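Local coordinates for protein adenosylmethionine-8-amino-7-oxononanoate aminotransferase (Methanocaldococcus jannaschii, PDB 6ZHK) that probably transfers the amino group of S-adenosyl-L-methionine to 8-amino-7-oxononanoate in biotin biosynthesis, using pyridoxal 5'-phosphate as cofactor, at residues I264-E269 / I296-K301; E383-V388 / V395-V400. All coordinates share one frame; numbering follows the deposited sequence.

Interaction 1 of 2, residues I264-E269 / I296-K301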
ATOM      1  N   ILE A 264      14.675  15.581  12.351  1.00 14.04           N
ATOM      2  CA  ILE A 264      13.935  15.510  11.075  1.00 13.66           C
ATOM      3  C   ILE A 264      12.454  15.841  11.310  1.00 14.92           C
ATOM      4  O   ILE A 264      11.813  15.351  12.259  1.00 14.04           O
ATOM      5  CB  ILE A 264      14.086  14.115  10.415  1.00 12.29           C
ATOM      6  CG1 ILE A 264      15.402  14.026   9.637  1.00 14.47           C
ATOM      7  CG2 ILE A 264      12.915  13.846   9.459  1.00 12.97           C
ATOM      8  CD1 ILE A 264      15.742  12.577   9.248  1.00 13.22           C
ATOM      9  N   PHE A 265      11.906  16.685  10.402  1.00 15.01           N
ATOM     10  CA  PHE A 265      10.494  17.025  10.476  1.00 14.47           C
ATOM     11  C   PHE A 265       9.806  16.419   9.256  1.00 13.88           C
ATOM     12  O   PHE A 265      10.199  16.695   8.115  1.00 12.63           O
ATOM     13  CB  PHE A 265      10.285  18.555  10.496  1.00 16.54           C
ATOM     14  CG  PHE A 265       8.832  18.992  10.554  1.00 17.08           C
ATOM     15  CD1 PHE A 265       7.889  18.267  11.285  1.00 18.31           C
ATOM     16  CD2 PHE A 265       8.396  20.131   9.892  1.00 20.08           C
ATOM     17  CE1 PHE A 265       6.558  18.664  11.344  1.00 17.86           C
ATOM     18  CE2 PHE A 265       7.052  20.527   9.928  1.00 20.49           C
ATOM     19  CZ  PHE A 265       6.143  19.795  10.664  1.00 19.34           C
ATOM     20  N   ILE A 266       8.801  15.532   9.505  1.00 13.61           N
ATOM     21  CA  ILE A 266       8.049  14.902   8.449  1.00 12.15           C
ATOM     22  C   ILE A 266       6.693  15.560   8.381  1.00 11.73           C
ATOM     23  O   ILE A 266       6.018  15.612   9.392  1.00 15.52           O
ATOM     24  CB  ILE A 266       7.884  13.398   8.783  1.00 12.74           C
ATOM     25  CG1 ILE A 266       9.270  12.761   8.976  1.00 12.86           C
ATOM     26  CG2 ILE A 266       7.032  12.777   7.677  1.00 14.29           C
ATOM     27  CD1 ILE A 266       9.145  11.202   9.213  1.00 10.90           C
ATOM     28  N   LEU A 267       6.288  16.043   7.203  1.00 12.30           N
ATOM     29  CA  LEU A 267       4.941  16.603   7.095  1.00 14.32           C
ATOM     30  C   LEU A 267       4.130  15.658   6.220  1.00 14.56           C
ATOM     31  O   LEU A 267       4.496  15.338   5.082  1.00 15.36           O
ATOM     32  CB  LEU A 267       4.986  18.001   6.488  1.00 12.53           C
ATOM     33  CG  LEU A 267       3.721  18.848   6.629  1.00 13.37           C
ATOM     34  CD1 LEU A 267       3.535  19.227   8.092  1.00 13.34           C
ATOM     35  CD2 LEU A 267       3.825  20.124   5.746  1.00 12.78           C
ATOM     36  N   ASP A 268       2.991  15.200   6.795  1.00 16.28           N
ATOM     37  CA  ASP A 268       2.119  14.309   6.068  1.00 13.93           C
ATOM     38  C   ASP A 268       1.046  15.139   5.343  1.00 13.60           C
ATOM     39  O   ASP A 268       0.076  15.554   5.965  1.00 15.73           O
ATOM     40  CB  ASP A 268       1.496  13.305   7.047  1.00 17.03           C
ATOM     41  CG  ASP A 268       0.452  12.419   6.389  1.00 17.03           C
ATOM     42  OD1 ASP A 268       0.164  12.641   5.190  1.00 14.09           O
ATOM     43  OD2 ASP A 268       0.006  11.466   7.078  1.00 19.59           O
ATOM     44  N   GLU A 269       1.223  15.359   4.034  1.00 14.01           N
ATOM     45  CA  GLU A 269       0.222  16.093   3.245  1.00 13.31           C
ATOM     46  C   GLU A 269      -0.575  15.111   2.380  1.00 12.46           C
ATOM     47  O   GLU A 269      -1.016  15.428   1.291  1.00 12.94           O
ATOM     48  CB  GLU A 269       0.923  17.186   2.443  1.00 13.65           C
ATOM     49  CG  GLU A 269       1.422  18.330   3.333  1.00 16.08           C
ATOM     50  CD  GLU A 269       1.274  19.699   2.676  1.00 17.02           C
ATOM     51  OE1 GLU A 269       0.131  20.023   2.192  1.00 18.48           O
ATOM     52  OE2 GLU A 269       2.302  20.438   2.602  1.00 18.53           O
ATOM     53  N   ILE A 296      10.995  15.900   5.099  1.00 12.28           N
ATOM     54  CA  ILE A 296      10.355  14.845   4.327  1.00 12.47           C
ATOM     55  C   ILE A 296       8.876  15.212   4.234  1.00 13.04           C
ATOM     56  O   ILE A 296       8.289  15.599   5.213  1.00 16.53           O
ATOM     57  CB  ILE A 296      10.500  13.467   5.009  1.00 12.90           C
ATOM     58  CG1 ILE A 296      11.949  13.118   5.356  1.00 13.04           C
ATOM     59  CG2 ILE A 296       9.829  12.380   4.187  1.00 12.13           C
ATOM     60  CD1 ILE A 296      12.088  11.655   5.860  1.00 14.31           C
ATOM     61  N   LEU A 297       8.308  15.105   3.040  1.00 13.18           N
ATOM     62  CA  LEU A 297       6.931  15.440   2.682  1.00 12.04           C
ATOM     63  C   LEU A 297       6.279  14.152   2.165  1.00 12.23           C
ATOM     64  O   LEU A 297       6.792  13.580   1.214  1.00 13.26           O
ATOM     65  CB  LEU A 297       6.949  16.495   1.565  1.00 12.66           C
ATOM     66  CG  LEU A 297       5.551  16.843   0.974  1.00 12.61           C
ATOM     67  CD1 LEU A 297       4.686  17.456   2.089  1.00 12.94           C
ATOM     68  CD2 LEU A 297       5.689  17.778  -0.230  1.00 12.20           C
ATOM     69  N   CYS A 298       5.098  13.780   2.717  1.00 12.12           N
ATOM     70  CA  CYS A 298       4.366  12.614   2.252  1.00 11.96           C
ATOM     71  C   CYS A 298       3.135  13.079   1.464  1.00 12.98           C
ATOM     72  O   CYS A 298       2.440  13.964   1.916  1.00 13.33           O
ATOM     73  CB  CYS A 298       3.891  11.765   3.415  1.00 12.70           C
ATOM     74  SG  CYS A 298       5.334  11.204   4.373  1.00 17.70           S
ATOM     75  N   LEU A 299       2.901  12.495   0.275  1.00 12.97           N
ATOM     76  CA  LEU A 299       1.773  12.830  -0.608  1.00 13.13           C
ATOM     77  C   LEU A 299       1.015  11.560  -0.990  1.00 15.09           C
ATOM     78  O   LEU A 299       1.541  10.460  -0.947  1.00 14.88           O
ATOM     79  CB  LEU A 299       2.319  13.453  -1.882  1.00 12.21           C
ATOM     80  CG  LEU A 299       3.186  14.705  -1.681  1.00 12.85           C
ATOM     81  CD1 LEU A 299       3.745  15.205  -3.005  1.00 12.78           C
ATOM     82  CD2 LEU A 299       2.344  15.786  -1.013  1.00 13.08           C
ATOM     83  N   GLY A 300      -0.257  11.727  -1.363  1.00 17.27           N
ATOM     84  CA  GLY A 300      -1.076  10.585  -1.732  1.00 16.25           C
ATOM     85  C   GLY A 300      -2.448  11.130  -2.174  1.00 18.58           C
ATOM     86  O   GLY A 300      -2.571  12.304  -2.532  1.00 19.81           O
ATOM     87  N   LYS A 301      -3.479  10.288  -2.080  1.00 19.34           N
ATOM     88  CA  LYS A 301      -4.875  10.627  -2.342  1.00 19.14           C
ATOM     89  C   LYS A 301      -5.012  11.406  -3.636  1.00 18.51           C
ATOM     90  O   LYS A 301      -5.058  10.771  -4.665  1.00 19.51           O
ATOM     91  CB  LYS A 301      -5.548  11.383  -1.186  1.00 17.57           C
ATOM     92  CG  LYS A 301      -5.887  10.541   0.021  1.00 18.01           C
ATOM     93  CD  LYS A 301      -6.431  11.364   1.213  1.00 18.92           C
ATOM     94  CE  LYS A 301      -6.531  10.581   2.503  1.00 23.24           C
ATOM     95  NZ  LYS A 301      -7.590   9.570   2.401  1.00 26.41           N
TER
HETATM   96  O   HOH W   1      -1.082  14.503  -1.210  1.00 14.59           O

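Interaction 2 of 2, residues E383-V388 / V395-V400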
ATOM      1  N   GLU A 383     -29.209  24.881  16.622  1.00 27.38           N
ATOM      2  CA  GLU A 383     -29.171  24.419  18.000  1.00 31.89           C
ATOM      3  C   GLU A 383     -28.108  23.339  18.238  1.00 40.69           C
ATOM      4  O   GLU A 383     -27.557  23.258  19.346  1.00 40.10           O
ATOM      5  CB  GLU A 383     -30.562  23.928  18.417  1.00 34.72           C
ATOM      6  CG  GLU A 383     -30.637  23.312  19.827  1.00 40.28           C
ATOM      7  CD  GLU A 383     -31.952  22.643  20.243  1.00 47.31           C
ATOM      8  OE1 GLU A 383     -32.989  23.013  19.682  1.00 44.61           O
ATOM      9  OE2 GLU A 383     -31.948  21.722  21.111  1.00 50.26           O
ATOM     10  N   HIS A 384     -27.871  22.446  17.263  1.00 33.45           N
ATOM     11  CA  HIS A 384     -26.996  21.320  17.575  1.00 31.69           C
ATOM     12  C   HIS A 384     -25.626  21.434  16.898  1.00 28.42           C
ATOM     13  O   HIS A 384     -24.907  20.452  16.848  1.00 27.82           O
ATOM     14  CB  HIS A 384     -27.655  20.006  17.152  1.00 33.86           C
ATOM     15  CG  HIS A 384     -29.041  19.878  17.677  1.00 42.39           C
ATOM     16  ND1 HIS A 384     -29.289  19.774  19.029  1.00 46.10           N
ATOM     17  CD2 HIS A 384     -30.238  19.806  17.060  1.00 46.36           C
ATOM     18  CE1 HIS A 384     -30.588  19.685  19.232  1.00 48.91           C
ATOM     19  NE2 HIS A 384     -31.191  19.697  18.041  1.00 41.97           N
ATOM     20  N   VAL A 385     -25.253  22.618  16.409  1.00 25.18           N
ATOM     21  CA  VAL A 385     -23.928  22.851  15.835  1.00 24.22           C
ATOM     22  C   VAL A 385     -23.034  23.476  16.904  1.00 30.18           C
ATOM     23  O   VAL A 385     -23.292  24.605  17.348  1.00 29.79           O
ATOM     24  CB  VAL A 385     -24.021  23.733  14.575  1.00 23.42           C
ATOM     25  CG1 VAL A 385     -22.667  24.115  14.000  1.00 20.22           C
ATOM     26  CG2 VAL A 385     -24.886  23.087  13.479  1.00 22.55           C
ATOM     27  N   GLY A 386     -22.016  22.714  17.342  1.00 25.70           N
ATOM     28  CA  GLY A 386     -21.024  23.196  18.298  1.00 28.48           C
ATOM     29  C   GLY A 386     -19.916  24.044  17.677  1.00 30.01           C
ATOM     30  O   GLY A 386     -19.445  25.023  18.276  1.00 28.96           O
ATOM     31  N   ASP A 387     -19.489  23.684  16.450  1.00 25.85           N
ATOM     32  CA  ASP A 387     -18.304  24.299  15.869  1.00 26.52           C
ATOM     33  C   ASP A 387     -18.313  24.059  14.370  1.00 26.41           C
ATOM     34  O   ASP A 387     -18.680  22.971  13.917  1.00 29.74           O
ATOM     35  CB  ASP A 387     -17.020  23.768  16.552  1.00 26.77           C
ATOM     36  CG  ASP A 387     -15.719  24.498  16.213  1.00 29.11           C
ATOM     37  OD1 ASP A 387     -15.749  25.756  16.111  1.00 25.03           O
ATOM     38  OD2 ASP A 387     -14.673  23.795  16.063  1.00 29.40           O
ATOM     39  N   VAL A 388     -17.972  25.110  13.631  1.00 23.25           N
ATOM     40  CA  VAL A 388     -17.706  25.048  12.199  1.00 24.15           C
ATOM     41  C   VAL A 388     -16.267  25.488  11.982  1.00 22.96           C
ATOM     42  O   VAL A 388     -15.895  26.600  12.344  1.00 21.00           O
ATOM     43  CB  VAL A 388     -18.666  25.878  11.325  1.00 22.84           C
ATOM     44  CG1 VAL A 388     -18.288  25.776   9.839  1.00 23.89           C
ATOM     45  CG2 VAL A 388     -20.113  25.444  11.531  1.00 21.47           C
ATOM     46  N   VAL A 395     -13.509  20.866   5.833  1.00 18.13           N
ATOM     47  CA  VAL A 395     -14.345  21.521   6.827  1.00 17.16           C
ATOM     48  C   VAL A 395     -14.963  20.457   7.707  1.00 17.13           C
ATOM     49  O   VAL A 395     -15.358  19.389   7.232  1.00 17.35           O
ATOM     50  CB  VAL A 395     -15.405  22.426   6.143  1.00 19.98           C
ATOM     51  CG1 VAL A 395     -16.559  22.805   7.081  1.00 24.63           C
ATOM     52  CG2 VAL A 395     -14.761  23.673   5.586  1.00 19.91           C
ATOM     53  N   GLY A 396     -15.038  20.733   9.008  1.00 17.44           N
ATOM     54  CA  GLY A 396     -15.840  19.876   9.868  1.00 15.23           C
ATOM     55  C   GLY A 396     -16.954  20.679  10.541  1.00 17.98           C
ATOM     56  O   GLY A 396     -16.776  21.888  10.829  1.00 18.69           O
ATOM     57  N   ILE A 397     -18.096  20.007  10.746  1.00 17.72           N
ATOM     58  CA  ILE A 397     -19.209  20.607  11.491  1.00 20.06           C
ATOM     59  C   ILE A 397     -19.537  19.681  12.642  1.00 19.49           C
ATOM     60  O   ILE A 397     -20.044  18.570  12.431  1.00 18.66           O
ATOM     61  CB  ILE A 397     -20.457  20.893  10.618  1.00 19.00           C
ATOM     62  CG1 ILE A 397     -20.097  21.783   9.446  1.00 20.90           C
ATOM     63  CG2 ILE A 397     -21.617  21.472  11.448  1.00 19.53           C
ATOM     64  CD1 ILE A 397     -19.640  20.991   8.239  1.00 23.65           C
ATOM     65  N   GLU A 398     -19.181  20.155  13.845  1.00 20.82           N
ATOM     66  CA  GLU A 398     -19.177  19.347  15.054  1.00 24.19           C
ATOM     67  C   GLU A 398     -20.550  19.414  15.727  1.00 25.38           C
ATOM     68  O   GLU A 398     -20.985  20.490  16.138  1.00 26.85           O
ATOM     69  CB  GLU A 398     -18.073  19.759  16.045  1.00 24.01           C
ATOM     70  CG  GLU A 398     -18.056  18.793  17.219  1.00 29.35           C
ATOM     71  CD  GLU A 398     -16.814  18.705  18.100  1.00 39.72           C
ATOM     72  OE1 GLU A 398     -16.024  19.669  18.142  1.00 43.06           O
ATOM     73  OE2 GLU A 398     -16.662  17.663  18.773  1.00 44.19           O
ATOM     74  N   LEU A 399     -21.210  18.257  15.868  1.00 23.48           N
ATOM     75  CA  LEU A 399     -22.565  18.231  16.425  1.00 23.32           C
ATOM     76  C   LEU A 399     -22.478  18.102  17.938  1.00 23.89           C
ATOM     77  O   LEU A 399     -21.626  17.367  18.402  1.00 22.99           O
ATOM     78  CB  LEU A 399     -23.313  17.022  15.848  1.00 19.06           C
ATOM     79  CG  LEU A 399     -23.560  17.138  14.336  1.00 21.85           C
ATOM     80  CD1 LEU A 399     -24.146  15.860  13.717  1.00 21.07           C
ATOM     81  CD2 LEU A 399     -24.391  18.351  13.980  1.00 23.81           C
ATOM     82  N   VAL A 400     -23.388  18.762  18.691  1.00 25.92           N
ATOM     83  CA  VAL A 400     -23.347  18.685  20.150  1.00 27.21           C
ATOM     84  C   VAL A 400     -24.783  18.632  20.668  1.00 30.10           C
ATOM     85  O   VAL A 400     -25.696  19.183  20.049  1.00 27.28           O
ATOM     86  CB  VAL A 400     -22.610  19.862  20.811  1.00 25.60           C
ATOM     87  CG1 VAL A 400     -21.110  19.755  20.592  1.00 28.51           C
ATOM     88  CG2 VAL A 400     -23.145  21.206  20.319  1.00 25.21           C
TER

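Interaction 1 of 2, residues I264-E269 / I296-K301
Ile-296 sits between Phe-265 and Leu-267 on the neighbouring parallel strand: its N donates to Phe-265 O, and its O takes the N-H of Leu-267 at 2.9 Å between O and N. Two residues further along, Cys-298 N bonds Leu-267 O at 2.9 Å. Cys-298 O then takes Glu-269 N at 2.8 Å through a more bent bond (135°). Past this, a water joins Glu-269 O to Gly-300 N as the backbones diverge. On the face of Ile-266, Asp-268, Ile-296 and Cys-298, the methyl CG2 of Ile-266, anti to the backbone N (CG1 takes chi1 -57°), reaches Cys-298 SG at 4.0 Å, while CG1 lies beside CB of Ile-296. On the Leu-267 and Leu-297 side, Leu-297 CD1 comes within 3.6 Å of Glu-269 CG, the glutamate chain, bent at chi2 (-143°), running across it. Both strands belong to the seven-stranded mixed sheet of the large domain of fold type I aminotransferases and are joined as a beta-alpha-beta unit through helix 286-291. Helix 122-140 packs on the first of these faces; helix 250-261 reaches Leu-267 on the second. The carboxylate of buried Glu-269 is held by Thr-272 OG1 and the N-H groups of Phe-282 and Cys-283. Asp-268, predicted to bind the cofactor, has OD1 bonded by Val-270 N and OD2 by His-156 ND1. Lys-301, the predicted Schiff-base lysine, carries no cofactor here; its NZ bonds Ile-62 O and Thr-338 OG1 of the second subunit.

Interaction 2 of 2, residues E383-V388 / V395-V400
Gly-386 and Asp-387 together face the single residue Glu-398, a classic beta bulge that shifts the register of this antiparallel hairpin by one. Two bonds bracket it: Gly-386 N reaches Glu-398 O at 2.7 Å, and Glu-398 N reaches Asp-387 O at 2.9 Å, the latter in the carbonyl plane and nearly straight (170°). Val-400 closes over the bulge. Its CG2 stands between the backbone N and carbonyl carbon (chi1 -73° for CG1) and rests 3.5 Å from Gly-386 N, against bare glycine backbone. Before the bulge, Val-400 N bonds His-384 O at 2.9 Å, but from above the carbonyl plane, 38° out of it; Leu-399 CD2 also approaches that oxygen. The imidazole of His-384 turns its edge to Val-400 O. On the face of Val-385, Val-388, Ile-397 and Leu-399, the CG1 of Val-385, anti to its own N, meets Ile-397 CG2 at 3.8 Å, the two side chains crossing at a slant, and Val-388 CG2 lies 4.2 Å from Ile-397 CG1. Strand 436-439 continues the sheet beyond 394-399, and helix 415-425 packs on Leu-399. On the other face Asp-387 OD2 and Glu-398 OE1 are 4.8 Å apart, and both form salt bridges to NH1 of Arg-389. That shared guanidinium group probably offsets the repulsion of the two carboxylates and lets both stay ionised.

Interaction 1 precedes interaction 2 along the chain, and the two do not touch: their centres lie 29 Å apart and their nearest atoms about 13 Å. The first belongs to the buried central sheet, the second to a three-stranded antiparallel sheet in the C-terminal part of the fold. Interaction 1 supplies predicted active-site residues, Asp-268 and Lys-301; the side chain of Asp-268 is about 6 Å from that of Tyr-155, a predicted substrate residue. Residues 395-400 are more remote; Gly-396 lies about 12 Å from the side chain of Arg-431, predicted to bind substrate. The bound magnesium ion is near interaction 1, about 7 Å from the side chain of Leu-297.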